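Local coordinates for protein ectonucleoside triphosphate diphosphohydrolase 4 (Homo sapiens, PDB 6WG5) that belongs to the GDA1/CD39 family, in the actin-like ATPase clan, and is built around two mixed beta sheets flanked by helices, at residues Ile374-Ser379 with Val461-Leu466; Phe112-Glu115 with Lys121-Glu124; Arg422-Phe425 with Leu429-Ser432. All blocks are in the same frame, centred on the assembly; numbering follows the deposited sequence.

Interaction 1. Residues Ile374-Ser379 with Val461-Leu466; sequences IHFQNS and VNYKSL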
ATOM      1  N   ILE A 374      -0.396 -14.246  12.881  1.00 35.49           N
ATOM      2  CA  ILE A 374       0.915 -13.721  12.515  1.00 28.53           C
ATOM      3  C   ILE A 374       1.954 -14.353  13.429  1.00 26.45           C
ATOM      4  O   ILE A 374       1.793 -14.359  14.656  1.00 32.44           O
ATOM      5  CB  ILE A 374       0.955 -12.187  12.619  1.00 32.75           C
ATOM      6  CG1 ILE A 374      -0.035 -11.557  11.633  1.00 36.85           C
ATOM      7  CG2 ILE A 374       2.368 -11.668  12.357  1.00 28.06           C
ATOM      8  CD1 ILE A 374      -0.218 -10.057  11.820  1.00 34.72           C
ATOM      9  N   HIS A 375       3.020 -14.886  12.832  1.00 41.82           N
ATOM     10  CA  HIS A 375       4.148 -15.423  13.589  1.00 39.40           C
ATOM     11  C   HIS A 375       4.985 -14.240  14.069  1.00 39.28           C
ATOM     12  O   HIS A 375       6.015 -13.883  13.493  1.00 41.65           O
ATOM     13  CB  HIS A 375       4.954 -16.383  12.725  1.00 40.98           C
ATOM     14  CG  HIS A 375       5.841 -17.303  13.504  1.00 52.71           C
ATOM     15  ND1 HIS A 375       6.832 -18.057  12.913  1.00 62.29           N
ATOM     16  CD2 HIS A 375       5.879 -17.599  14.824  1.00 57.15           C
ATOM     17  CE1 HIS A 375       7.447 -18.775  13.837  1.00 67.09           C
ATOM     18  NE2 HIS A 375       6.887 -18.514  15.006  1.00 66.03           N
ATOM     19  N   PHE A 376       4.519 -13.617  15.153  1.00 28.32           N
ATOM     20  CA  PHE A 376       5.112 -12.358  15.597  1.00 27.32           C
ATOM     21  C   PHE A 376       6.598 -12.514  15.901  1.00 26.49           C
ATOM     22  O   PHE A 376       7.402 -11.641  15.556  1.00 28.30           O
ATOM     23  CB  PHE A 376       4.365 -11.826  16.823  1.00 24.85           C
ATOM     24  CG  PHE A 376       2.998 -11.279  16.510  1.00 27.20           C
ATOM     25  CD1 PHE A 376       2.849 -10.192  15.662  1.00 24.13           C
ATOM     26  CD2 PHE A 376       1.865 -11.844  17.068  1.00 27.69           C
ATOM     27  CE1 PHE A 376       1.595  -9.687  15.373  1.00 26.17           C
ATOM     28  CE2 PHE A 376       0.609 -11.342  16.784  1.00 24.06           C
ATOM     29  CZ  PHE A 376       0.474 -10.262  15.937  1.00 21.64           C
ATOM     30  N   GLN A 377       6.985 -13.617  16.544  1.00 38.34           N
ATOM     31  CA  GLN A 377       8.388 -13.799  16.904  1.00 42.92           C
ATOM     32  C   GLN A 377       9.288 -13.940  15.681  1.00 43.30           C
ATOM     33  O   GLN A 377      10.501 -13.740  15.799  1.00 46.30           O
ATOM     34  CB  GLN A 377       8.551 -15.019  17.816  1.00 49.07           C
ATOM     35  CG  GLN A 377       7.972 -16.318  17.264  1.00 57.73           C
ATOM     36  CD  GLN A 377       6.570 -16.603  17.777  1.00 62.15           C
ATOM     37  OE1 GLN A 377       5.731 -15.705  17.866  1.00 60.13           O
ATOM     38  NE2 GLN A 377       6.313 -17.862  18.122  1.00 62.36           N
ATOM     39  N   ASN A 378       8.727 -14.267  14.514  1.00 38.13           N
ATOM     40  CA  ASN A 378       9.498 -14.417  13.276  1.00 35.05           C
ATOM     41  C   ASN A 378       8.755 -13.697  12.145  1.00 35.05           C
ATOM     42  O   ASN A 378       8.182 -14.328  11.256  1.00 34.46           O
ATOM     43  CB  ASN A 378       9.726 -15.892  12.949  1.00 35.48           C
ATOM     44  CG  ASN A 378      10.510 -16.086  11.669  1.00 35.94           C
ATOM     45  OD1 ASN A 378      11.102 -15.144  11.145  1.00 39.25           O
ATOM     46  ND2 ASN A 378      10.519 -17.311  11.159  1.00 36.95           N
ATOM     47  N   SER A 379       8.775 -12.366  12.181  1.00 39.97           N
ATOM     48  CA  SER A 379       8.092 -11.563  11.175  1.00 32.51           C
ATOM     49  C   SER A 379       8.697 -10.166  11.166  1.00 33.68           C
ATOM     50  O   SER A 379       9.477  -9.796  12.049  1.00 31.66           O
ATOM     51  CB  SER A 379       6.587 -11.499  11.445  1.00 34.63           C
ATOM     52  OG  SER A 379       6.312 -10.755  12.619  1.00 35.64           O
ATOM     53  N   VAL A 461       3.026  -5.376  22.364  1.00 38.22           N
ATOM     54  CA  VAL A 461       3.569  -4.076  22.751  1.00 36.47           C
ATOM     55  C   VAL A 461       5.082  -4.067  22.580  1.00 31.96           C
ATOM     56  O   VAL A 461       5.675  -3.051  22.196  1.00 35.44           O
ATOM     57  CB  VAL A 461       3.159  -3.735  24.194  1.00 40.95           C
ATOM     58  CG1 VAL A 461       3.878  -2.479  24.679  1.00 41.60           C
ATOM     59  CG2 VAL A 461       1.651  -3.552  24.277  1.00 46.10           C
ATOM     60  N   ASN A 462       5.727  -5.193  22.860  1.00 33.75           N
ATOM     61  CA  ASN A 462       7.171  -5.314  22.732  1.00 39.12           C
ATOM     62  C   ASN A 462       7.621  -5.618  21.307  1.00 40.25           C
ATOM     63  O   ASN A 462       8.797  -5.935  21.109  1.00 40.24           O
ATOM     64  CB  ASN A 462       7.687  -6.408  23.670  1.00 46.39           C
ATOM     65  CG  ASN A 462       7.088  -7.765  23.361  1.00 57.61           C
ATOM     66  OD1 ASN A 462       5.870  -7.907  23.248  1.00 64.17           O
ATOM     67  ND2 ASN A 462       7.942  -8.770  23.212  1.00 61.74           N
ATOM     68  N   TYR A 463       6.734  -5.528  20.319  1.00 37.98           N
ATOM     69  CA  TYR A 463       7.109  -5.853  18.947  1.00 35.68           C
ATOM     70  C   TYR A 463       8.275  -4.982  18.498  1.00 32.85           C
ATOM     71  O   TYR A 463       8.234  -3.755  18.619  1.00 35.43           O
ATOM     72  CB  TYR A 463       5.912  -5.665  18.014  1.00 30.49           C
ATOM     73  CG  TYR A 463       6.096  -6.297  16.651  1.00 33.55           C
ATOM     74  CD1 TYR A 463       6.224  -5.516  15.511  1.00 32.27           C
ATOM     75  CD2 TYR A 463       6.146  -7.678  16.507  1.00 37.36           C
ATOM     76  CE1 TYR A 463       6.393  -6.090  14.265  1.00 35.04           C
ATOM     77  CE2 TYR A 463       6.316  -8.262  15.267  1.00 39.12           C
ATOM     78  CZ  TYR A 463       6.436  -7.463  14.149  1.00 38.66           C
ATOM     79  OH  TYR A 463       6.606  -8.041  12.912  1.00 36.14           O
ATOM     80  N   LYS A 464       9.319  -5.622  17.973  1.00 34.09           N
ATOM     81  CA  LYS A 464      10.555  -4.936  17.621  1.00 38.97           C
ATOM     82  C   LYS A 464      10.825  -4.898  16.125  1.00 34.58           C
ATOM     83  O   LYS A 464      11.864  -4.367  15.717  1.00 32.95           O
ATOM     84  CB  LYS A 464      11.748  -5.600  18.328  1.00 42.95           C
ATOM     85  CG  LYS A 464      11.712  -5.521  19.850  1.00 51.54           C
ATOM     86  CD  LYS A 464      11.888  -4.088  20.354  1.00 62.22           C
ATOM     87  CE  LYS A 464      11.233  -3.877  21.715  1.00 69.70           C
ATOM     88  NZ  LYS A 464      10.195  -2.803  21.661  1.00 70.90           N
ATOM     89  N   SER A 465       9.924  -5.426  15.294  1.00 32.06           N
ATOM     90  CA  SER A 465      10.201  -5.622  13.876  1.00 24.82           C
ATOM     91  C   SER A 465       9.333  -4.751  12.971  1.00 22.86           C
ATOM     92  O   SER A 465       9.151  -5.082  11.795  1.00 28.17           O
ATOM     93  CB  SER A 465      10.024  -7.095  13.517  1.00 25.52           C
ATOM     94  OG  SER A 465      10.790  -7.912  14.382  1.00 31.57           O
ATOM     95  N   LEU A 466       8.798  -3.649  13.485  1.00 20.22           N
ATOM     96  CA  LEU A 466       8.091  -2.674  12.662  1.00 20.66           C
ATOM     97  C   LEU A 466       9.033  -1.532  12.317  1.00 22.64           C
ATOM     98  O   LEU A 466       9.699  -0.981  13.201  1.00 28.86           O
ATOM     99  CB  LEU A 466       6.855  -2.124  13.378  1.00 17.51           C
ATOM    100  CG  LEU A 466       6.166  -0.961  12.649  1.00 22.75           C
ATOM    101  CD1 LEU A 466       5.577  -1.433  11.329  1.00 26.60           C
ATOM    102  CD2 LEU A 466       5.095  -0.312  13.512  1.00 21.83           C
TER
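F376 and S379 meet Y463 and S465 where two loops run into parallel neighbouring strands, 381-385 and 466-468, of a mixed sheet in this actin-like ATPase fold. The first loop is tightly folded: H375 centres an inverse gamma turn, and N378 N bonds back to H375 O. Just after the turn, F376 and S379 lie beside the hydroxyl end of the Y463 ring. Y463 has its CG anti to the backbone N (chi1 -166°), and from there the ring reaches across so that its hydroxyl meets the serine. S379 OG and Y463 OH are 2.7 Å apart, a hydrogen bond in which either hydroxyl could be the donor. S379 OG lies at the edge of the tyrosine ring and in its plane, so the bond runs along the ring rather than over a face. F376 O approaches the same rim near the ring plane, 3.6 Å from Y463 CE2. The F376 and Y463 side chains cross at about a right angle; Y463 CE2 comes to the edge of the phenylalanine ring, 4.0 Å from F376 CD1. F459 meets both rings edge-to-face, and F381 and F453 also pack on Y463, which places this buried aromatic against strand 381-385 and helix 436-456. A backbone hydrogen bond between S465 and F381 shows that the second loop is also tied directly to the adjacent strand. At the strand side of the contact, S465 lies next to the S379 carbonyl, with S465 OG 3.3 Å from S379 O.

Interaction 2. Residues Phe112-Glu115 with Lys121-Glu124; sequences FAAE and KHKE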
ATOM      1  N   PHE A 112       4.247   9.720 -24.515  1.00 63.59           N
ATOM      2  CA  PHE A 112       5.412   9.838 -23.646  1.00 66.24           C
ATOM      3  C   PHE A 112       6.199   8.534 -23.615  1.00 66.79           C
ATOM      4  O   PHE A 112       7.430   8.531 -23.742  1.00 68.78           O
ATOM      5  CB  PHE A 112       4.965  10.238 -22.240  1.00 66.62           C
ATOM      6  CG  PHE A 112       6.076  10.258 -21.229  1.00 63.25           C
ATOM      7  CD1 PHE A 112       6.842  11.396 -21.045  1.00 61.78           C
ATOM      8  CD2 PHE A 112       6.348   9.142 -20.458  1.00 56.71           C
ATOM      9  CE1 PHE A 112       7.861  11.419 -20.113  1.00 55.94           C
ATOM     10  CE2 PHE A 112       7.367   9.159 -19.524  1.00 54.81           C
ATOM     11  CZ  PHE A 112       8.124  10.300 -19.352  1.00 54.58           C
ATOM     12  N   ALA A 113       5.500   7.408 -23.447  1.00 71.29           N
ATOM     13  CA  ALA A 113       6.171   6.113 -23.437  1.00 63.91           C
ATOM     14  C   ALA A 113       6.766   5.787 -24.801  1.00 62.90           C
ATOM     15  O   ALA A 113       7.900   5.300 -24.890  1.00 59.64           O
ATOM     16  CB  ALA A 113       5.191   5.021 -23.008  1.00 62.40           C
ATOM     17  N   ALA A 114       6.018   6.053 -25.877  1.00 65.99           N
ATOM     18  CA  ALA A 114       6.502   5.739 -27.216  1.00 59.62           C
ATOM     19  C   ALA A 114       7.761   6.522 -27.558  1.00 61.29           C
ATOM     20  O   ALA A 114       8.586   6.056 -28.353  1.00 62.31           O
ATOM     21  CB  ALA A 114       5.409   6.020 -28.246  1.00 57.00           C
ATOM     22  N   GLU A 115       7.927   7.712 -26.977  1.00 64.69           N
ATOM     23  CA  GLU A 115       9.144   8.485 -27.203  1.00 70.47           C
ATOM     24  C   GLU A 115      10.362   7.764 -26.635  1.00 68.92           C
ATOM     25  O   GLU A 115      11.384   7.615 -27.316  1.00 66.71           O
ATOM     26  CB  GLU A 115       9.007   9.875 -26.575  1.00 74.40           C
ATOM     27  CG  GLU A 115       8.636  10.977 -27.554  1.00 83.06           C
ATOM     28  CD  GLU A 115       8.599  12.345 -26.897  1.00 90.06           C
ATOM     29  OE1 GLU A 115       8.377  12.410 -25.668  1.00 88.07           O
ATOM     30  OE2 GLU A 115       8.800  13.354 -27.608  1.00 96.30           O
ATOM     31  N   LYS A 121      11.345  -1.741 -30.506  1.00 66.87           N
ATOM     32  CA  LYS A 121      10.905  -2.602 -29.417  1.00 60.18           C
ATOM     33  C   LYS A 121       9.427  -2.446 -29.078  1.00 59.65           C
ATOM     34  O   LYS A 121       8.917  -3.209 -28.250  1.00 60.11           O
ATOM     35  CB  LYS A 121      11.745  -2.326 -28.163  1.00 58.46           C
ATOM     36  CG  LYS A 121      13.155  -2.894 -28.226  1.00 57.88           C
ATOM     37  CD  LYS A 121      13.190  -4.338 -27.750  1.00 64.07           C
ATOM     38  CE  LYS A 121      14.484  -5.029 -28.143  1.00 68.78           C
ATOM     39  NZ  LYS A 121      15.690  -4.318 -27.638  1.00 71.00           N
ATOM     40  N   HIS A 122       8.730  -1.486 -29.692  1.00 54.66           N
ATOM     41  CA  HIS A 122       7.311  -1.292 -29.399  1.00 60.16           C
ATOM     42  C   HIS A 122       6.524  -2.578 -29.621  1.00 65.84           C
ATOM     43  O   HIS A 122       5.695  -2.963 -28.790  1.00 61.95           O
ATOM     44  CB  HIS A 122       6.745  -0.165 -30.264  1.00 61.35           C
ATOM     45  CG  HIS A 122       7.274   1.191 -29.914  1.00 61.69           C
ATOM     46  ND1 HIS A 122       6.737   2.354 -30.424  1.00 59.58           N
ATOM     47  CD2 HIS A 122       8.291   1.571 -29.104  1.00 62.43           C
ATOM     48  CE1 HIS A 122       7.399   3.390 -29.944  1.00 60.35           C
ATOM     49  NE2 HIS A 122       8.348   2.943 -29.141  1.00 62.22           N
ATOM     50  N   LYS A 123       6.771  -3.255 -30.745  1.00 73.07           N
ATOM     51  CA  LYS A 123       6.018  -4.466 -31.059  1.00 71.75           C
ATOM     52  C   LYS A 123       6.185  -5.530 -29.981  1.00 67.92           C
ATOM     53  O   LYS A 123       5.280  -6.345 -29.772  1.00 63.88           O
ATOM     54  CB  LYS A 123       6.451  -5.014 -32.421  1.00 72.26           C
ATOM     55  CG  LYS A 123       7.925  -5.389 -32.510  1.00 71.36           C
ATOM     56  CD  LYS A 123       8.264  -6.001 -33.865  1.00 75.20           C
ATOM     57  CE  LYS A 123       8.460  -4.939 -34.938  1.00 81.61           C
ATOM     58  NZ  LYS A 123       9.900  -4.619 -35.156  1.00 82.10           N
ATOM     59  N   GLU A 124       7.322  -5.535 -29.288  1.00 69.11           N
ATOM     60  CA  GLU A 124       7.610  -6.523 -28.257  1.00 65.54           C
ATOM     61  C   GLU A 124       7.414  -5.982 -26.846  1.00 59.78           C
ATOM     62  O   GLU A 124       7.732  -6.680 -25.878  1.00 55.08           O
ATOM     63  CB  GLU A 124       9.040  -7.040 -28.418  1.00 69.05           C
ATOM     64  CG  GLU A 124       9.199  -8.070 -29.518  1.00 76.95           C
ATOM     65  CD  GLU A 124      10.650  -8.406 -29.793  1.00 84.94           C
ATOM     66  OE1 GLU A 124      11.528  -7.880 -29.077  1.00 88.83           O
ATOM     67  OE2 GLU A 124      10.911  -9.197 -30.726  1.00 88.95           O
TER
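The imidazole of H122 points an edge, not a face, at A114: A114 O lies in the plane of the ring, beside its NE2 and CE1 corner. H122 CG is anti to the carbonyl carbon (chi1 -68°), which carries the ring across from the 121-124 loop to the last turn of helix 107-116. There H122 NE2 donates to A114 O over 3.2 Å, but the N-H...O angle of 120° marks this bond as weak. The main partner of NE2 is V117 O, just beyond the helix; sharing the N-H with it probably explains the bent approach to A114 O. H122 CE1 lies on the same edge of the ring. The methyl group provides the apolar half of the contact, with A114 CB 3.7 Å from H122 CE1. F160 touches both partners; its ring meets the imidazole with the planes at about 50°, so the pair is covered by a third side chain from another loop. Two carbonyls gathered around NE2 would be expected to favour a proton on that nitrogen. Along the chain, the contact folds the link between helix 107-116 and strand 127-131 back onto the helix's last turn, in a helix-to-strand connection flanking one of the two mixed sheets of the actin-like ATPase fold.

Interaction 3. Residues Arg422-Phe425 with Leu429-Ser432; sequences RERF and LYAS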
ATOM      1  N   ARG A 422       2.340  25.677  18.920  1.00 32.93           N
ATOM      2  CA  ARG A 422       2.166  26.638  17.841  1.00 34.93           C
ATOM      3  C   ARG A 422       3.411  27.500  17.666  1.00 38.08           C
ATOM      4  O   ARG A 422       3.832  27.779  16.537  1.00 42.72           O
ATOM      5  CB  ARG A 422       0.941  27.504  18.131  1.00 39.17           C
ATOM      6  CG  ARG A 422       0.472  28.340  16.967  1.00 40.90           C
ATOM      7  CD  ARG A 422      -0.163  27.492  15.889  1.00 39.86           C
ATOM      8  NE  ARG A 422      -0.729  28.335  14.843  1.00 48.28           N
ATOM      9  CZ  ARG A 422      -0.006  28.971  13.927  1.00 54.65           C
ATOM     10  NH1 ARG A 422       1.317  28.859  13.925  1.00 54.03           N
ATOM     11  NH2 ARG A 422      -0.607  29.722  13.014  1.00 59.32           N
ATOM     12  N   GLU A 423       4.018  27.931  18.773  1.00 42.56           N
ATOM     13  CA  GLU A 423       5.225  28.746  18.682  1.00 46.63           C
ATOM     14  C   GLU A 423       6.375  27.953  18.075  1.00 51.04           C
ATOM     15  O   GLU A 423       7.129  28.474  17.244  1.00 48.66           O
ATOM     16  CB  GLU A 423       5.609  29.265  20.066  1.00 50.95           C
ATOM     17  CG  GLU A 423       6.633  30.386  20.041  1.00 65.56           C
ATOM     18  CD  GLU A 423       7.477  30.433  21.297  1.00 75.21           C
ATOM     19  OE1 GLU A 423       8.721  30.376  21.180  1.00 74.24           O
ATOM     20  OE2 GLU A 423       6.896  30.517  22.400  1.00 79.61           O
ATOM     21  N   ARG A 424       6.526  26.690  18.480  1.00 42.76           N
ATOM     22  CA  ARG A 424       7.582  25.852  17.927  1.00 34.77           C
ATOM     23  C   ARG A 424       7.362  25.589  16.445  1.00 35.42           C
ATOM     24  O   ARG A 424       8.323  25.539  15.669  1.00 36.64           O
ATOM     25  CB  ARG A 424       7.654  24.540  18.706  1.00 36.90           C
ATOM     26  CG  ARG A 424       8.188  24.728  20.107  1.00 40.43           C
ATOM     27  CD  ARG A 424       7.965  23.517  20.988  1.00 39.33           C
ATOM     28  NE  ARG A 424       8.593  23.715  22.289  1.00 46.83           N
ATOM     29  CZ  ARG A 424       8.727  22.773  23.215  1.00 49.83           C
ATOM     30  NH1 ARG A 424       8.277  21.544  22.991  1.00 43.67           N
ATOM     31  NH2 ARG A 424       9.317  23.063  24.366  1.00 53.44           N
ATOM     32  N   PHE A 425       6.103  25.419  16.033  1.00 36.68           N
ATOM     33  CA  PHE A 425       5.815  25.217  14.617  1.00 34.74           C
ATOM     34  C   PHE A 425       6.299  26.396  13.785  1.00 35.92           C
ATOM     35  O   PHE A 425       6.831  26.212  12.684  1.00 39.22           O
ATOM     36  CB  PHE A 425       4.316  24.998  14.413  1.00 37.29           C
ATOM     37  CG  PHE A 425       3.925  24.805  12.977  1.00 36.82           C
ATOM     38  CD1 PHE A 425       3.993  23.555  12.390  1.00 35.38           C
ATOM     39  CD2 PHE A 425       3.492  25.875  12.214  1.00 38.16           C
ATOM     40  CE1 PHE A 425       3.636  23.373  11.070  1.00 36.01           C
ATOM     41  CE2 PHE A 425       3.132  25.700  10.894  1.00 40.53           C
ATOM     42  CZ  PHE A 425       3.206  24.447  10.321  1.00 38.52           C
ATOM     43  N   LEU A 429      10.641  23.894  14.099  1.00 33.59           N
ATOM     44  CA  LEU A 429      11.207  22.797  14.876  1.00 29.97           C
ATOM     45  C   LEU A 429      10.867  21.442  14.275  1.00 32.43           C
ATOM     46  O   LEU A 429      11.626  20.480  14.446  1.00 39.76           O
ATOM     47  CB  LEU A 429      10.706  22.870  16.317  1.00 30.00           C
ATOM     48  CG  LEU A 429      11.222  21.791  17.274  1.00 30.06           C
ATOM     49  CD1 LEU A 429      12.714  21.960  17.533  1.00 32.75           C
ATOM     50  CD2 LEU A 429      10.437  21.825  18.576  1.00 30.52           C
ATOM     51  N   TYR A 430       9.746  21.341  13.573  1.00 31.73           N
ATOM     52  CA  TYR A 430       9.244  20.064  13.101  1.00 26.56           C
ATOM     53  C   TYR A 430       9.634  19.847  11.642  1.00 29.82           C
ATOM     54  O   TYR A 430      10.230  20.708  10.991  1.00 31.21           O
ATOM     55  CB  TYR A 430       7.729  20.004  13.303  1.00 25.47           C
ATOM     56  CG  TYR A 430       7.330  20.280  14.733  1.00 25.56           C
ATOM     57  CD1 TYR A 430       7.777  19.466  15.764  1.00 27.57           C
ATOM     58  CD2 TYR A 430       6.518  21.359  15.055  1.00 29.10           C
ATOM     59  CE1 TYR A 430       7.425  19.711  17.074  1.00 28.41           C
ATOM     60  CE2 TYR A 430       6.158  21.612  16.367  1.00 31.43           C
ATOM     61  CZ  TYR A 430       6.615  20.784  17.372  1.00 31.57           C
ATOM     62  OH  TYR A 430       6.265  21.028  18.681  1.00 32.91           O
ATOM     63  N   ALA A 431       9.304  18.664  11.130  1.00 28.81           N
ATOM     64  CA  ALA A 431       9.644  18.326   9.756  1.00 29.85           C
ATOM     65  C   ALA A 431       8.964  19.287   8.791  1.00 30.80           C
ATOM     66  O   ALA A 431       7.833  19.724   9.016  1.00 28.60           O
ATOM     67  CB  ALA A 431       9.231  16.887   9.449  1.00 25.81           C
ATOM     68  N   SER A 432       9.665  19.617   7.703  1.00 42.45           N
ATOM     69  CA  SER A 432       9.107  20.526   6.708  1.00 48.63           C
ATOM     70  C   SER A 432       7.807  20.000   6.115  1.00 49.25           C
ATOM     71  O   SER A 432       7.038  20.784   5.545  1.00 49.93           O
ATOM     72  CB  SER A 432      10.128  20.774   5.597  1.00 49.82           C
ATOM     73  OG  SER A 432      10.539  19.556   5.001  1.00 57.86           O
TER
HETATM   74  O   HOH W   1       7.593  19.791  20.870  1.00 51.94           O
HETATM   75  O   HOH W   2       7.866  23.426  12.183  1.00 32.20           O
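R424 runs past both L429 and Y430: its aliphatic part keeps to L429 CD2 and Y430 OH, and only the guanidinium turns to a water. R424 CB touches both, lying 3.8 Å from Y430 OH and about as far from L429 CD2. CG is anti to the carbonyl carbon (chi1 -70°), which lays the chain alongside L429, and R424 CG is 4.0 Å from L429 CD2. The chain then stays extended to NE. R424 CD repeats the double contact, 3.8 Å from L429 CD2 and close to Y430 OH as well, so the aliphatic portion of the arginine is bordered by a methyl and by the tyrosine oxygen. R424 and L429 lie side by side and point the same way, whereas the guanidinium and the tyrosine ring are inclined by 58° and do not stack. At the tip, R424 NH1 donates to a water at 2.8 Å, and that water is also hydrogen-bonded to Y430 OH, lying in the plane of both flat groups.

The backbones join directly too. L429 N donates to R424 O at 3.2 Å with an N-H...O angle of 168°, a nearly straight bond from residue i+5 back to residue i, across the end of the helix. A second water bridges the next step, donating to F425 O and accepting from Y430 N. Inward, Y430 CD2 meets the edge of the F425 ring, 4.3 Å from F425 CD1. F425 and Y430 both pack on L439 of helix 436-456, and F425 also touches L436. The contact thus sits at the turn where the chain leaves helix 418-427, with its aromatic side set against helix 436-456.

Interaction 2 comes first along the chain, ahead of strand 127-131 of one mixed sheet. Interaction 1 opens next, and both segments of interaction 3 lie between its two segments. Helix 436-456 connects these two, receiving F425 and Y430 in interaction 3 and Y463 in interaction 1, where the loops enter strands 381-385 and 466-468 of the second sheet. Their centres are 33 Å apart, with nearest atoms about 18 Å apart. Interaction 2 is 45 Å from interaction 1, centre to centre, across the chain's middle, and 47 Å from interaction 3. Interaction 2 thus lies beside the first sheet and interaction 1 at the edge of the second, while interaction 3 lies between helices 418-427 and 436-456.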